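PDB 1Y89: devB protein from Vibrio cholerae O1 biovar eltor str. N16961, which is probably a 6-phosphogluconolactonase, hydrolysing 6-phosphogluconolactone in the pentose phosphate pathway. Local coordinates for residues K15-D20 and K42-L47; I33-G38 and L62-G67; R186-V191 and E226-S231. All coordinates share one frame; numbering follows the deposited sequence. Where two conformers were deposited one is given.

Contact 1: K15-D20 and K42-L47; sequences KSLADD and KMLFKL. With PE5 (3,6,9,12,15,18,21,24-octaoxahexacosan-1-ol), chain F.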
loop_
_atom_site.group_PDB
_atom_site.type_symbol
_atom_site.label_atom_id
_atom_site.label_comp_id
_atom_site.label_asym_id
_atom_site.label_seq_id
_atom_site.Cartn_x
_atom_site.Cartn_y
_atom_site.Cartn_z
ATOM N N LYS A 15 8.876 5.716 9.481
ATOM C CA LYS A 15 8.055 6.922 9.313
ATOM C C LYS A 15 6.641 6.549 8.872
ATOM O O LYS A 15 5.671 7.063 9.411
ATOM C CB LYS A 15 8.710 7.850 8.278
ATOM C CG LYS A 15 7.909 9.147 7.921
ATOM C CD LYS A 15 7.815 10.034 9.168
ATOM C CE LYS A 15 7.336 11.502 8.906
ATOM N NZ LYS A 15 6.285 11.638 7.837
ATOM N N SER A 16 6.524 5.661 7.882
ATOM C CA SER A 16 5.210 5.233 7.404
ATOM C C SER A 16 4.424 4.585 8.550
ATOM O O SER A 16 3.237 4.887 8.764
ATOM C CB SER A 16 5.369 4.247 6.241
ATOM O OG SER A 16 4.100 3.859 5.784
ATOM N N LEU A 17 5.097 3.738 9.332
ATOM C CA LEU A 17 4.433 3.075 10.447
ATOM C C LEU A 17 3.980 4.064 11.541
ATOM O O LEU A 17 2.884 3.921 12.103
ATOM C CB LEU A 17 5.367 2.023 11.040
ATOM C CG LEU A 17 5.770 0.878 10.100
ATOM C CD1 LEU A 17 6.925 0.052 10.724
ATOM C CD2 LEU A 17 4.564 -0.054 9.761
ATOM N N ALA A 18 4.830 5.043 11.841
ATOM C CA ALA A 18 4.536 6.016 12.894
ATOM C C ALA A 18 3.373 6.905 12.431
ATOM O O ALA A 18 2.502 7.287 13.233
ATOM C CB ALA A 18 5.780 6.880 13.161
ATOM N N ASP A 19 3.356 7.242 11.138
ATOM C CA ASP A 19 2.217 8.047 10.633
ATOM C C ASP A 19 0.913 7.282 10.792
ATOM O O ASP A 19 -0.108 7.876 11.161
ATOM C CB ASP A 19 2.411 8.504 9.196
ATOM C CG ASP A 19 3.523 9.555 9.066
ATOM O OD1 ASP A 19 3.865 10.213 10.081
ATOM O OD2 ASP A 19 4.029 9.720 7.950
ATOM N N ASP A 20 0.948 5.976 10.547
ATOM C CA ASP A 20 -0.260 5.151 10.711
ATOM C C ASP A 20 -0.650 5.089 12.193
ATOM O O ASP A 20 -1.824 5.202 12.522
ATOM C CB ASP A 20 -0.014 3.729 10.177
ATOM C CG ASP A 20 -0.164 3.631 8.675
ATOM O OD1 ASP A 20 -0.452 4.652 8.024
ATOM O OD2 ASP A 20 0.017 2.529 8.129
ATOM N N LYS A 42 12.425 -1.636 17.300
ATOM C CA LYS A 42 13.389 -0.758 18.007
ATOM C C LYS A 42 13.412 0.639 17.403
ATOM O O LYS A 42 13.229 1.639 18.095
ATOM C CB LYS A 42 14.819 -1.356 17.928
ATOM C CG LYS A 42 15.994 -0.356 17.784
ATOM C CD LYS A 42 16.970 -0.690 16.608
ATOM C CE LYS A 42 18.158 0.232 16.594
ATOM N NZ LYS A 42 18.068 1.307 15.567
HETATM N N MSE A 43 13.671 0.686 16.098
HETATM C CA MSE A 43 13.674 1.945 15.352
HETATM C C MSE A 43 12.335 2.673 15.449
HETATM O O MSE A 43 12.298 3.889 15.637
HETATM C CB MSE A 43 13.988 1.675 13.892
HETATM C CG MSE A 43 15.406 1.227 13.673
HETATM SE SE MSE A 43 15.739 1.244 11.711
HETATM C CE MSE A 43 15.284 3.170 11.321
ATOM N N LEU A 44 11.236 1.927 15.307
ATOM C CA LEU A 44 9.905 2.503 15.445
ATOM C C LEU A 44 9.691 3.132 16.821
ATOM O O LEU A 44 9.236 4.261 16.913
ATOM C CB LEU A 44 8.802 1.468 15.140
ATOM C CG LEU A 44 7.349 1.937 15.309
ATOM C CD1 LEU A 44 7.026 3.150 14.378
ATOM C CD2 LEU A 44 6.429 0.761 15.026
ATOM N N PHE A 45 10.061 2.427 17.893
ATOM C CA PHE A 45 9.897 2.966 19.253
ATOM C C PHE A 45 10.653 4.275 19.450
ATOM O O PHE A 45 10.149 5.199 20.082
ATOM C CB PHE A 45 10.399 1.942 20.305
ATOM C CG PHE A 45 9.682 0.594 20.236
ATOM C CD1 PHE A 45 8.345 0.522 19.863
ATOM C CD2 PHE A 45 10.349 -0.583 20.584
ATOM C CE1 PHE A 45 7.670 -0.716 19.794
ATOM C CE2 PHE A 45 9.690 -1.820 20.519
ATOM C CZ PHE A 45 8.341 -1.885 20.140
ATOM N N LYS A 46 11.883 4.344 18.948
ATOM C CA LYS A 46 12.654 5.582 19.051
ATOM C C LYS A 46 11.953 6.718 18.323
ATOM O O LYS A 46 11.942 7.855 18.790
ATOM C CB LYS A 46 14.103 5.380 18.547
ATOM C CG LYS A 46 14.888 4.363 19.454
ATOM C CD LYS A 46 16.372 4.296 19.120
ATOM C CE LYS A 46 16.593 3.513 17.846
ATOM N NZ LYS A 46 18.026 3.571 17.376
ATOM N N LEU A 47 11.403 6.419 17.153
ATOM C CA LEU A 47 10.693 7.448 16.408
ATOM C C LEU A 47 9.402 7.880 17.137
ATOM O O LEU A 47 9.082 9.080 17.232
ATOM C CB LEU A 47 10.395 6.976 14.974
ATOM C CG LEU A 47 9.598 7.962 14.093
ATOM C CD1 LEU A 47 10.294 9.362 13.966
ATOM C CD2 LEU A 47 9.320 7.404 12.711
HETATM O O1 PE5 F . -8.023 6.606 9.663
HETATM C C1 PE5 F . -7.600 5.288 10.040
HETATM C C2 PE5 F . -6.129 5.297 10.436
HETATM O O2 PE5 F . -5.468 4.134 9.937
HETATM C C3 PE5 F . -4.199 4.373 9.349
HETATM C C4 PE5 F . -3.780 3.091 8.672
HETATM O O3 PE5 F . -4.149 3.114 7.299
#
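No ring or carboxylate lies where L17 and A18 meet L44 and L47; the flat groups sit on the flanks. C4 of the bound polyether PE5, probably an additive from crystallisation, rests over one face of the D20 carboxylate, 3.7 Å from D20 CG, and D20 OD2 is salt-bridged to R186. The F45 ring leaves helix 39-48 on another side, toward helix 80-89. In the Rossmann-like alpha/beta fold of this family, helices 10-25 and 39-48 are neighbours against the parallel part of the mixed sheet, where L17 touches W134 and L44 touches L136 of strand 134-137. The two short segments cross at -54° with axes 9.6 Å apart, and the small A18 faces L44 and L47, which lie about one turn apart on helix 39-48.

The contact is apolar and carried by single methyl groups. L44 and L47 share one shape, each with CG anti to the backbone N (chi1 177° and 178°), which points the branch at helix 10-25. CD1 of L44 touches that helix at L17-A18, 3.9 Å from both L17 CB and A18 N. L17 gives only its CB here, because its two methyls continue to the sheet. Y53 of helix 53-56 borders the outer side, touching K15, A18 and L47.

On that side K15 NZ bonds D19 OD2 at 3.0 Å on the syn lone pair, a salt bridge one turn long, while D19 OD1 bonds the hydroxyl of Y53. K15 itself adds backbone rather than side chain to the packing: CD2 of L47 settles between K15 CA, at 3.7 Å, and the A18 methyl CB, at 3.6 Å.

Contact 2: I33-G38 and L62-G67; sequences ISLSGG and LHFWWG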
loop_
_atom_site.group_PDB
_atom_site.type_symbol
_atom_site.label_atom_id
_atom_site.label_comp_id
_atom_site.label_asym_id
_atom_site.label_seq_id
_atom_site.Cartn_x
_atom_site.Cartn_y
_atom_site.Cartn_z
ATOM N N ILE A 33 -3.161 -3.067 19.008
ATOM C CA ILE A 33 -1.962 -3.222 18.200
ATOM C C ILE A 33 -1.060 -4.279 18.846
ATOM O O ILE A 33 -0.808 -4.250 20.050
ATOM C CB ILE A 33 -1.221 -1.881 18.005
ATOM C CG1 ILE A 33 -2.182 -0.885 17.283
ATOM C CG2 ILE A 33 0.143 -2.087 17.191
ATOM C CD1 ILE A 33 -1.787 0.523 17.399
ATOM N N SER A 34 -0.603 -5.219 18.030
ATOM C CA SER A 34 0.311 -6.256 18.501
ATOM C C SER A 34 1.758 -5.941 18.048
ATOM O O SER A 34 2.021 -5.748 16.843
ATOM C CB SER A 34 -0.137 -7.613 17.983
ATOM O OG SER A 34 0.818 -8.608 18.346
ATOM N N LEU A 35 2.690 -5.936 19.005
ATOM C CA LEU A 35 4.078 -5.554 18.743
ATOM C C LEU A 35 5.005 -6.750 18.702
ATOM O O LEU A 35 4.901 -7.629 19.542
ATOM C CB LEU A 35 4.569 -4.606 19.837
ATOM C CG LEU A 35 3.832 -3.262 19.991
ATOM C CD1 LEU A 35 4.410 -2.476 21.163
ATOM C CD2 LEU A 35 3.977 -2.432 18.682
ATOM N N SER A 36 5.928 -6.742 17.737
ATOM C CA SER A 36 7.049 -7.673 17.677
ATOM C C SER A 36 8.247 -6.941 18.305
ATOM O O SER A 36 8.183 -5.716 18.543
ATOM C CB SER A 36 7.335 -8.042 16.210
ATOM O OG SER A 36 7.379 -6.854 15.448
ATOM N N GLY A 37 9.322 -7.689 18.567
ATOM C CA GLY A 37 10.562 -7.110 19.017
ATOM C C GLY A 37 11.586 -7.190 17.888
ATOM O O GLY A 37 11.299 -7.667 16.792
ATOM N N GLY A 38 12.784 -6.729 18.138
ATOM C CA GLY A 38 13.768 -6.739 17.043
ATOM C C GLY A 38 14.104 -5.361 16.534
ATOM O O GLY A 38 13.609 -4.362 17.076
ATOM N N LEU A 62 -4.708 3.919 22.130
ATOM C CA LEU A 62 -3.936 2.763 21.625
ATOM C C LEU A 62 -3.733 1.737 22.722
ATOM O O LEU A 62 -3.493 2.091 23.859
ATOM C CB LEU A 62 -2.564 3.215 21.067
ATOM C CG LEU A 62 -2.518 4.261 19.952
ATOM C CD1 LEU A 62 -1.105 4.452 19.410
ATOM C CD2 LEU A 62 -3.464 3.899 18.818
ATOM N N HIS A 63 -3.863 0.456 22.377
ATOM C CA HIS A 63 -3.587 -0.633 23.299
ATOM C C HIS A 63 -2.503 -1.499 22.707
ATOM O O HIS A 63 -2.624 -1.942 21.562
ATOM C CB HIS A 63 -4.870 -1.465 23.544
ATOM C CG HIS A 63 -5.893 -0.717 24.339
ATOM N ND1 HIS A 63 -6.122 -0.959 25.675
ATOM C CD2 HIS A 63 -6.667 0.350 24.008
ATOM C CE1 HIS A 63 -7.051 -0.123 26.118
ATOM N NE2 HIS A 63 -7.390 0.688 25.127
ATOM N N PHE A 64 -1.433 -1.712 23.457
ATOM C CA PHE A 64 -0.325 -2.511 22.952
ATOM C C PHE A 64 -0.304 -3.871 23.588
ATOM O O PHE A 64 -0.408 -3.998 24.824
ATOM C CB PHE A 64 1.037 -1.819 23.181
ATOM C CG PHE A 64 1.235 -0.618 22.320
ATOM C CD1 PHE A 64 1.135 -0.709 20.935
ATOM C CD2 PHE A 64 1.512 0.605 22.882
ATOM C CE1 PHE A 64 1.323 0.430 20.115
ATOM C CE2 PHE A 64 1.694 1.744 22.075
ATOM C CZ PHE A 64 1.595 1.649 20.690
ATOM N N TRP A 65 -0.149 -4.866 22.711
ATOM C CA TRP A 65 -0.019 -6.261 23.104
ATOM C C TRP A 65 1.232 -6.752 22.379
ATOM O O TRP A 65 1.790 -6.003 21.577
ATOM C CB TRP A 65 -1.227 -7.076 22.646
ATOM C CG TRP A 65 -2.552 -6.555 23.134
ATOM C CD1 TRP A 65 -3.242 -5.463 22.637
ATOM C CD2 TRP A 65 -3.361 -7.110 24.161
ATOM N NE1 TRP A 65 -4.428 -5.301 23.328
ATOM C CE2 TRP A 65 -4.538 -6.316 24.244
ATOM C CE3 TRP A 65 -3.226 -8.218 25.010
ATOM C CZ2 TRP A 65 -5.546 -6.573 25.157
ATOM C CZ3 TRP A 65 -4.242 -8.479 25.924
ATOM C CH2 TRP A 65 -5.392 -7.652 25.988
ATOM N N TRP A 66 1.669 -7.969 22.695
ATOM C CA TRP A 66 2.831 -8.601 22.074
ATOM C C TRP A 66 2.463 -9.834 21.283
ATOM O O TRP A 66 1.688 -10.678 21.784
ATOM C CB TRP A 66 3.922 -8.893 23.129
ATOM C CG TRP A 66 4.721 -7.632 23.333
ATOM C CD1 TRP A 66 5.915 -7.301 22.742
ATOM C CD2 TRP A 66 4.321 -6.498 24.099
ATOM N NE1 TRP A 66 6.278 -6.035 23.110
ATOM C CE2 TRP A 66 5.310 -5.512 23.932
ATOM C CE3 TRP A 66 3.196 -6.213 24.908
ATOM C CZ2 TRP A 66 5.246 -4.257 24.580
ATOM C CZ3 TRP A 66 3.121 -4.962 25.540
ATOM C CH2 TRP A 66 4.126 -3.996 25.353
ATOM N N GLY A 67 2.989 -9.939 20.048
ATOM C CA GLY A 67 2.779 -11.185 19.277
ATOM C C GLY A 67 3.534 -12.345 19.944
ATOM O O GLY A 67 3.167 -13.516 19.834
HETATM O O HOH W 1 8.389 -5.273 21.285
#
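I33, S34 and L35 pair in parallel with F64, W65 and W66, the strand axes crossing at -40°, through four backbone bonds: I33 N to H63 O, W65 N to I33 O, L35 N to W65 O (2.7 Å) and G67 N to L35 O. The last is 3.0 Å long, its donor 43° out of the carbonyl plane.

On the sheet face carrying I33 and L35, F64 lies between the two: I33 CB is 3.9 Å from F64 CD1, and L35 CD1 reaches the same ring atom at 3.7 Å. I33 CD1 continues the row to L62 CD2 at 4.0 Å. The W66 indole turns back over the first strand, taking L35 CB on one face in a CH-pi contact, 4.2 Å from the five-membered ring centroid. A water joins W66 NE1 to S36 O, tying the indole to the glycine-rich turn S36-G38, which, as in relatives, probably contributes to the sugar-phosphate site. On the reverse face S34 OG bonds K176 NZ and W65 NE1 bonds H32.

This is one beta-alpha-beta unit at the middle of the sheet, strand 134-137 flanking strand 31-35. Helix 10-25 covers I33 and F64 through M21, helix 39-48 meets L35 through F45, and helix 108-122 packs on W65 from the reverse face.

Contact 3: R186-V191 and E226-S231; sequences RISYLV and EWYLDS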
loop_
_atom_site.group_PDB
_atom_site.type_symbol
_atom_site.label_atom_id
_atom_site.label_comp_id
_atom_site.label_asym_id
_atom_site.label_seq_id
_atom_site.Cartn_x
_atom_site.Cartn_y
_atom_site.Cartn_z
ATOM N N ARG A 186 -5.291 -6.529 9.842
ATOM C CA ARG A 186 -4.100 -6.070 9.142
ATOM C C ARG A 186 -2.888 -6.655 9.827
ATOM O O ARG A 186 -2.740 -6.512 11.053
ATOM C CB ARG A 186 -4.045 -4.534 9.169
ATOM C CG ARG A 186 -2.755 -3.948 8.528
ATOM C CD ARG A 186 -2.751 -2.434 8.719
ATOM N NE ARG A 186 -1.577 -1.823 8.068
ATOM C CZ ARG A 186 -1.179 -0.574 8.251
ATOM N NH1 ARG A 186 -1.851 0.236 9.082
ATOM N NH2 ARG A 186 -0.088 -0.144 7.613
ATOM N N ILE A 187 -2.034 -7.352 9.072
ATOM C CA ILE A 187 -0.767 -7.806 9.629
ATOM C C ILE A 187 0.316 -7.335 8.678
ATOM O O ILE A 187 0.100 -7.285 7.466
ATOM C CB ILE A 187 -0.708 -9.366 9.872
ATOM C CG1 ILE A 187 -0.589 -10.129 8.534
ATOM C CG2 ILE A 187 -1.978 -9.868 10.671
ATOM C CD1 ILE A 187 -0.470 -11.714 8.689
ATOM N N SER A 188 1.466 -6.973 9.235
ATOM C CA SER A 188 2.502 -6.317 8.459
ATOM C C SER A 188 3.827 -6.917 8.831
ATOM O O SER A 188 4.288 -6.717 9.954
ATOM C CB SER A 188 2.549 -4.787 8.725
ATOM O OG SER A 188 1.270 -4.175 8.586
ATOM N N TYR A 189 4.421 -7.643 7.890
ATOM C CA TYR A 189 5.747 -8.230 8.079
ATOM C C TYR A 189 6.801 -7.178 7.757
ATOM O O TYR A 189 6.798 -6.634 6.648
ATOM C CB TYR A 189 5.938 -9.421 7.146
ATOM C CG TYR A 189 5.067 -10.609 7.489
ATOM C CD1 TYR A 189 5.398 -11.436 8.573
ATOM C CD2 TYR A 189 3.935 -10.934 6.703
ATOM C CE1 TYR A 189 4.635 -12.534 8.906
ATOM C CE2 TYR A 189 3.129 -12.047 7.028
ATOM C CZ TYR A 189 3.503 -12.846 8.119
ATOM O OH TYR A 189 2.757 -13.950 8.478
ATOM N N LEU A 190 7.635 -6.848 8.746
ATOM C CA LEU A 190 8.575 -5.736 8.637
ATOM C C LEU A 190 9.932 -6.394 8.428
ATOM O O LEU A 190 10.495 -7.005 9.350
ATOM C CB LEU A 190 8.572 -4.879 9.911
ATOM C CG LEU A 190 7.187 -4.399 10.389
ATOM C CD1 LEU A 190 7.344 -3.516 11.672
ATOM C CD2 LEU A 190 6.418 -3.654 9.241
ATOM N N VAL A 191 10.436 -6.295 7.191
ATOM C CA VAL A 191 11.566 -7.142 6.778
ATOM C C VAL A 191 12.601 -6.257 6.118
ATOM O O VAL A 191 12.469 -5.942 4.938
ATOM C CB VAL A 191 11.116 -8.248 5.802
ATOM C CG1 VAL A 191 12.276 -9.202 5.509
ATOM C CG2 VAL A 191 9.929 -9.034 6.398
ATOM N N GLU A 226 0.572 -7.381 4.752
ATOM C CA GLU A 226 1.545 -6.478 4.154
ATOM C C GLU A 226 2.951 -6.971 4.338
ATOM O O GLU A 226 3.291 -7.573 5.379
ATOM C CB GLU A 226 1.446 -5.092 4.798
ATOM C CG GLU A 226 0.061 -4.542 4.722
ATOM C CD GLU A 226 -0.075 -3.184 5.344
ATOM O OE1 GLU A 226 0.371 -2.983 6.503
ATOM O OE2 GLU A 226 -0.645 -2.323 4.654
ATOM N N TRP A 227 3.783 -6.637 3.362
ATOM C CA TRP A 227 5.211 -6.819 3.448
ATOM C C TRP A 227 5.866 -5.447 3.291
ATOM O O TRP A 227 5.695 -4.786 2.252
ATOM C CB TRP A 227 5.688 -7.772 2.332
ATOM C CG TRP A 227 5.166 -9.176 2.562
ATOM C CD1 TRP A 227 3.934 -9.653 2.274
ATOM C CD2 TRP A 227 5.866 -10.224 3.216
ATOM N NE1 TRP A 227 3.827 -10.974 2.686
ATOM C CE2 TRP A 227 5.010 -11.341 3.261
ATOM C CE3 TRP A 227 7.155 -10.335 3.744
ATOM C CZ2 TRP A 227 5.396 -12.561 3.825
ATOM C CZ3 TRP A 227 7.541 -11.564 4.308
ATOM C CH2 TRP A 227 6.659 -12.643 4.348
ATOM N N TYR A 228 6.578 -5.003 4.322
ATOM C CA TYR A 228 7.286 -3.708 4.290
ATOM C C TYR A 228 8.770 -4.033 4.122
ATOM O O TYR A 228 9.357 -4.656 5.011
ATOM C CB TYR A 228 7.119 -2.971 5.635
ATOM C CG TYR A 228 5.819 -2.191 5.778
ATOM C CD1 TYR A 228 4.591 -2.823 5.674
ATOM C CD2 TYR A 228 5.828 -0.826 6.027
ATOM C CE1 TYR A 228 3.412 -2.100 5.779
ATOM C CE2 TYR A 228 4.665 -0.093 6.138
ATOM C CZ TYR A 228 3.453 -0.739 6.002
ATOM O OH TYR A 228 2.287 -0.018 6.065
ATOM N N LEU A 229 9.372 -3.645 2.999
ATOM C CA LEU A 229 10.787 -3.934 2.795
ATOM C C LEU A 229 11.532 -2.632 2.565
ATOM O O LEU A 229 10.935 -1.640 2.135
ATOM C CB LEU A 229 10.990 -4.799 1.534
ATOM C CG LEU A 229 10.189 -6.098 1.330
ATOM C CD1 LEU A 229 10.719 -6.801 0.095
ATOM C CD2 LEU A 229 10.179 -7.038 2.489
ATOM N N ASP A 230 12.840 -2.651 2.811
ATOM C CA ASP A 230 13.684 -1.607 2.277
ATOM C C ASP A 230 14.382 -2.135 1.036
ATOM O O ASP A 230 14.250 -3.328 0.707
ATOM C CB ASP A 230 14.663 -1.048 3.334
ATOM C CG ASP A 230 15.634 -2.093 3.881
ATOM O OD1 ASP A 230 15.506 -3.304 3.599
ATOM O OD2 ASP A 230 16.546 -1.681 4.628
ATOM N N SER A 231 15.079 -1.244 0.322
ATOM C CA SER A 231 15.756 -1.600 -0.903
ATOM C C SER A 231 16.681 -2.775 -0.669
ATOM O O SER A 231 16.716 -3.704 -1.486
ATOM C CB SER A 231 16.567 -0.398 -1.434
ATOM O OG SER A 231 15.645 0.554 -1.923
#
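Y189 and W227 pair on one face of two parallel strands, 186-191 and 224-230, a beta-alpha-beta unit near one border of the Rossmann-like sheet, with helix 197-205 in the connection. Backbone bonds run E226 N to I187 O, Y189 N to E226 O, Y228 N to Y189 O and V191 N to Y228 O; the third is almost straight, 178° at the hydrogen.

The aromatic contact is an offset stack of Y189 on W227, centroids 4.5 Å apart and planes 26° from parallel, and Y189 CB also lies over the indole six-membered ring in a CH-pi contact. Apolar packing follows on both faces: V191 CB is 3.6 Å from L229 CD2 beside the stack, and on the reverse face L190 CD2 lies alongside Y228 CB at 3.7 Å, where both residues also touch L17 of helix 10-25.

Charge and polar bonds gather at R186. Its CG is anti to the backbone N and the chain runs extended to NE, carrying the guanidinium to a salt bridge with E226, whose carboxylate plane stands 83° to it; NE and NH2 grip one oxygen side-on. NH2 is also salt-bridged to D20 and bonds Y228 OH only weakly, and the guanidinium makes a cation-pi contact with W134. E226 OE2 bonds N3. E226 OE1 receives three donors: R186 NE at 2.8 Å from above the carboxylate plane, R186 NH2 at 3.1 Å on the syn lone pair, and S188 OG at 2.6 Å on the anti lone pair.

From the N terminus, strand 2-7 opens the chain at one border of the sheet, and helix 10-25 leads into strand 31-35, helix 39-48 and strand 62-70. Contact 1 closes the first loop when 42-47 returns to 15-20, and contact 2 closes an overlapping one from 33-38 to 62-67; their segments alternate, so the two cross. They also touch, since helix 39-48 packs on strand 31-35. Contact 3 follows in series, after both have closed, and joins strands on the other side of strand 134-137 from contact 2. Helix 10-25 of contact 1 also touches both strands of contact 3. Contacts 2 and 3 share the sheet without touching.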